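Local coordinates for ribosomal-protein-alanine acetyltransferase (PDB 5ISV), which probably acetylates the N-terminal alanine of ribosomal protein bS18, using acetyl-CoA as the acetyl donor, at residues F43-A55 with A70-L84. Sequence-based numbering, arbitrary orientation. Where two conformers were deposited one is given.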
# COMPACT_ATOMS: atom_id res chain seq x y z
N PHE A 43 4.86 0.88 -7.06
CA PHE A 43 5.88 -0.22 -7.17
C PHE A 43 5.19 -1.52 -7.57
O PHE A 43 4.03 -1.77 -7.26
CB PHE A 43 6.61 -0.42 -5.83
CG PHE A 43 7.52 0.71 -5.46
CD1 PHE A 43 8.68 0.97 -6.21
CD2 PHE A 43 7.21 1.56 -4.38
CE1 PHE A 43 9.53 2.00 -5.90
CE2 PHE A 43 8.04 2.61 -4.08
CZ PHE A 43 9.19 2.84 -4.82
N GLN A 44 6.01 -2.40 -8.20
CA GLN A 44 5.58 -3.75 -8.55
C GLN A 44 6.68 -4.72 -8.11
O GLN A 44 7.84 -4.31 -7.98
CB GLN A 44 5.38 -3.86 -10.06
CG GLN A 44 6.65 -3.56 -10.87
CD GLN A 44 6.53 -3.89 -12.34
OE1 GLN A 44 6.05 -4.95 -12.69
NE2 GLN A 44 6.94 -2.97 -13.20
N LEU A 45 6.24 -5.92 -7.77
CA LEU A 45 7.21 -7.01 -7.47
C LEU A 45 6.95 -8.09 -8.51
O LEU A 45 5.82 -8.53 -8.73
CB LEU A 45 6.97 -7.54 -6.06
CG LEU A 45 7.97 -8.59 -5.58
CD1 LEU A 45 8.15 -8.56 -4.08
CD2 LEU A 45 7.61 -10.00 -6.03
N THR A 46 8.02 -8.52 -9.18
CA THR A 46 7.92 -9.54 -10.21
C THR A 46 8.67 -10.77 -9.68
O THR A 46 9.72 -10.64 -9.05
CB THR A 46 8.53 -9.05 -11.52
OG1 THR A 46 9.90 -8.73 -11.29
CG2 THR A 46 7.85 -7.90 -12.13
N GLN A 47 8.07 -11.93 -9.86
CA GLN A 47 8.71 -13.21 -9.51
C GLN A 47 8.83 -13.99 -10.81
O GLN A 47 7.85 -14.28 -11.50
CB GLN A 47 7.88 -14.02 -8.53
CG GLN A 47 8.58 -15.32 -8.18
CD GLN A 47 7.87 -16.09 -7.10
OE1 GLN A 47 7.26 -17.13 -7.37
NE2 GLN A 47 7.97 -15.62 -5.89
N ASN A 48 10.06 -14.41 -11.11
CA ASN A 48 10.38 -15.21 -12.30
C ASN A 48 9.67 -14.73 -13.55
O ASN A 48 9.02 -15.49 -14.29
CB ASN A 48 10.12 -16.66 -11.95
CG ASN A 48 11.01 -17.14 -10.80
OD1 ASN A 48 12.15 -16.65 -10.60
ND2 ASN A 48 10.51 -18.09 -10.05
N GLY A 49 9.78 -13.40 -13.74
CA GLY A 49 9.34 -12.75 -14.95
C GLY A 49 7.90 -12.32 -14.99
O GLY A 49 7.49 -11.62 -15.95
N LYS A 50 7.11 -12.70 -13.98
CA LYS A 50 5.69 -12.37 -13.97
C LYS A 50 5.41 -11.40 -12.82
O LYS A 50 5.91 -11.57 -11.69
CB LYS A 50 4.87 -13.65 -13.74
CG LYS A 50 5.16 -14.75 -14.76
CD LYS A 50 4.73 -14.32 -16.14
CE LYS A 50 4.96 -15.45 -17.12
NZ LYS A 50 4.21 -15.17 -18.36
N MET A 51 4.59 -10.36 -13.07
CA MET A 51 4.20 -9.51 -11.95
C MET A 51 3.44 -10.34 -10.93
O MET A 51 2.52 -11.07 -11.29
CB MET A 51 3.34 -8.38 -12.45
CG MET A 51 3.12 -7.32 -11.35
SD MET A 51 1.93 -6.00 -11.73
CE MET A 51 2.78 -5.19 -13.07
N ALA A 52 3.85 -10.22 -9.66
CA ALA A 52 3.24 -10.97 -8.58
C ALA A 52 2.49 -10.10 -7.55
O ALA A 52 1.59 -10.59 -6.87
CB ALA A 52 4.31 -11.80 -7.90
N ALA A 53 2.87 -8.84 -7.44
CA ALA A 53 2.22 -7.91 -6.48
C ALA A 53 2.46 -6.48 -6.94
O ALA A 53 3.37 -6.18 -7.69
CB ALA A 53 2.78 -8.15 -5.09
N PHE A 54 1.59 -5.57 -6.46
CA PHE A 54 1.81 -4.14 -6.71
C PHE A 54 1.31 -3.33 -5.50
O PHE A 54 0.53 -3.85 -4.72
CB PHE A 54 1.02 -3.66 -7.96
CG PHE A 54 -0.46 -3.75 -7.82
CD1 PHE A 54 -1.18 -2.72 -7.18
CD2 PHE A 54 -1.18 -4.84 -8.26
CE1 PHE A 54 -2.51 -2.85 -7.00
CE2 PHE A 54 -2.53 -4.95 -8.10
CZ PHE A 54 -3.21 -3.94 -7.46
N ALA A 55 1.84 -2.12 -5.42
CA ALA A 55 1.42 -1.16 -4.35
C ALA A 55 1.32 0.21 -4.99
O ALA A 55 2.23 0.71 -5.61
CB ALA A 55 2.43 -1.16 -3.24
N ALA A 70 -1.94 -5.36 -3.58
CA ALA A 70 -2.46 -6.71 -3.85
C ALA A 70 -1.32 -7.63 -4.16
O ALA A 70 -0.30 -7.22 -4.73
CB ALA A 70 -3.47 -6.75 -5.00
N VAL A 71 -1.54 -8.88 -3.77
CA VAL A 71 -0.65 -10.00 -4.17
C VAL A 71 -1.49 -11.01 -4.93
O VAL A 71 -2.56 -11.41 -4.48
CB VAL A 71 0.06 -10.66 -2.96
CG1 VAL A 71 0.82 -11.91 -3.39
CG2 VAL A 71 1.07 -9.70 -2.34
N ASP A 72 -0.98 -11.46 -6.08
CA ASP A 72 -1.69 -12.44 -6.88
C ASP A 72 -1.89 -13.72 -6.06
O ASP A 72 -0.98 -14.13 -5.35
CB ASP A 72 -0.89 -12.73 -8.14
CG ASP A 72 -1.62 -13.63 -9.07
OD1 ASP A 72 -1.68 -14.86 -8.82
OD2 ASP A 72 -2.21 -13.07 -10.01
N PRO A 73 -3.09 -14.33 -6.10
CA PRO A 73 -3.32 -15.49 -5.21
C PRO A 73 -2.39 -16.70 -5.40
O PRO A 73 -2.25 -17.49 -4.46
CB PRO A 73 -4.78 -15.90 -5.47
CG PRO A 73 -5.21 -15.15 -6.68
CD PRO A 73 -4.32 -13.94 -6.82
N ASP A 74 -1.73 -16.81 -6.55
CA ASP A 74 -0.70 -17.84 -6.79
C ASP A 74 0.58 -17.61 -6.00
O ASP A 74 1.45 -18.49 -5.98
CB ASP A 74 -0.30 -17.86 -8.27
CG ASP A 74 -1.33 -18.51 -9.15
OD1 ASP A 74 -2.31 -19.10 -8.65
OD2 ASP A 74 -1.14 -18.43 -10.38
N TYR A 75 0.71 -16.44 -5.37
CA TYR A 75 1.90 -16.01 -4.70
C TYR A 75 1.67 -15.65 -3.21
O TYR A 75 2.53 -15.01 -2.61
CB TYR A 75 2.58 -14.90 -5.52
CG TYR A 75 2.87 -15.25 -7.02
CD1 TYR A 75 1.93 -15.01 -8.03
CD2 TYR A 75 4.11 -15.73 -7.41
CE1 TYR A 75 2.20 -15.28 -9.38
CE2 TYR A 75 4.39 -16.00 -8.75
CZ TYR A 75 3.45 -15.77 -9.75
OH TYR A 75 3.82 -16.12 -11.09
N GLN A 76 0.60 -16.18 -2.60
CA GLN A 76 0.29 -15.90 -1.18
C GLN A 76 1.23 -16.63 -0.19
O GLN A 76 1.72 -17.70 -0.46
CB GLN A 76 -1.13 -16.31 -0.87
CG GLN A 76 -2.16 -15.34 -1.43
CD GLN A 76 -3.62 -15.76 -1.28
OE1 GLN A 76 -4.51 -14.92 -1.44
NE2 GLN A 76 -3.89 -17.06 -1.02
N ARG A 77 1.43 -16.01 0.97
CA ARG A 77 2.25 -16.52 2.07
C ARG A 77 3.72 -16.67 1.70
O ARG A 77 4.45 -17.45 2.34
CB ARG A 77 1.64 -17.81 2.69
CG ARG A 77 0.20 -17.69 3.20
CD ARG A 77 -0.25 -18.95 3.96
NE ARG A 77 -0.10 -20.25 3.22
CZ ARG A 77 -1.06 -20.81 2.49
NH1 ARG A 77 -2.24 -20.20 2.30
NH2 ARG A 77 -0.88 -21.98 1.91
N GLN A 78 4.16 -15.92 0.69
CA GLN A 78 5.54 -15.99 0.21
C GLN A 78 6.32 -14.76 0.61
O GLN A 78 7.39 -14.50 0.08
CB GLN A 78 5.58 -16.12 -1.30
CG GLN A 78 4.92 -17.40 -1.73
CD GLN A 78 5.58 -18.61 -1.12
OE1 GLN A 78 4.93 -19.44 -0.49
NE2 GLN A 78 6.89 -18.71 -1.30
N GLY A 79 5.74 -13.94 1.50
CA GLY A 79 6.44 -12.76 1.95
C GLY A 79 6.45 -11.59 1.00
O GLY A 79 7.16 -10.63 1.26
N LEU A 80 5.67 -11.66 -0.09
CA LEU A 80 5.82 -10.67 -1.16
C LEU A 80 5.20 -9.35 -0.79
O LEU A 80 5.76 -8.30 -1.08
CB LEU A 80 5.29 -11.19 -2.49
CG LEU A 80 5.84 -12.54 -2.97
CD1 LEU A 80 5.22 -12.76 -4.33
CD2 LEU A 80 7.35 -12.48 -2.99
N GLY A 81 4.09 -9.41 -0.08
CA GLY A 81 3.47 -8.19 0.42
C GLY A 81 4.39 -7.42 1.37
O GLY A 81 4.59 -6.23 1.21
N ARG A 82 4.96 -8.11 2.38
CA ARG A 82 6.01 -7.51 3.25
C ARG A 82 7.15 -6.96 2.49
O ARG A 82 7.66 -5.91 2.83
CB ARG A 82 6.65 -8.50 4.24
CG ARG A 82 5.90 -8.72 5.47
CD ARG A 82 6.54 -9.82 6.30
NE ARG A 82 5.76 -10.08 7.48
CZ ARG A 82 5.87 -9.42 8.64
NH1 ARG A 82 6.77 -8.45 8.81
NH2 ARG A 82 5.08 -9.75 9.64
N ALA A 83 7.66 -7.74 1.52
CA ALA A 83 8.84 -7.29 0.80
C ALA A 83 8.53 -5.95 0.12
O ALA A 83 9.36 -5.05 0.14
CB ALA A 83 9.33 -8.34 -0.21
N LEU A 84 7.36 -5.88 -0.49
CA LEU A 84 6.98 -4.72 -1.24
C LEU A 84 6.73 -3.50 -0.29
O LEU A 84 7.22 -2.39 -0.54
CB LEU A 84 5.76 -5.09 -2.05
CG LEU A 84 5.31 -4.09 -3.09
CD1 LEU A 84 6.40 -3.68 -4.06
CD2 LEU A 84 4.11 -4.65 -3.87
O HOH W 1 6.22 -16.50 -11.86
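The Tyr75 ring takes the methyl of Ala52 over one face, Ala52 CB lying 3.9 Å from the ring centroid in a CH-pi contact. At the ring's edge, in its plane, lies Gln47 OE1, 3.4 Å from Tyr75 CE2, on an amide turned 76° to the ring; Gln47 NE2 is hydrogen-bonded to Asn2 OD1. A water, also at the edge, links Tyr75 OH to Gln47 O, donating to the carbonyl. In the Phe54 ring, one face has Ala70 N above its centre, CE2 reaches Ala70 CB at 3.7 Å, and Phe32 makes an edge-to-face stack.

Strand 50-55 pairs antiparallel with strand 70-71. Phe54 and Ala70 exchange two backbone hydrogen bonds, and Asp72 N gives a nearly straight one to Ala52 O (2.8 Å, 175°). Asp72 then turns the chain: OD1 accepts from Asp74 N in an Asx turn, while OD2 forms a salt bridge with Arg21.

Within the 43-55 hairpin, Ala52 and Ala53 both face Leu45 in a classic beta bulge, with Leu45 O accepting from both of their amides. The bulge lets both methyls meet helix 80-84: Ala52 CB lies 3.8 Å from Leu80 CD1, and Ala53 CB rests on Leu84 CD2. Leu84, with CG anti to its N (chi1 -170°), spreads its branches over the hairpin, CD1 3.7 Å from Phe43 CB and CD2 3.9 Å from Ala55 CB. The side chains of Leu45 and Leu80 cross at about a right angle, CD2 against CD2.

Gln76-Arg77-Gln78-Gly79-Leu80-Gly81 fits the Q/R-x-x-G-x-G/A signature that holds the acetyl-CoA pyrophosphate in GNAT enzymes. Backbone bonds before loop 72-79 and at its start, and Leu80 and Leu84 packing after it, would help position the loop beside the predicted acetyl-CoA site at Ala70 and Val71.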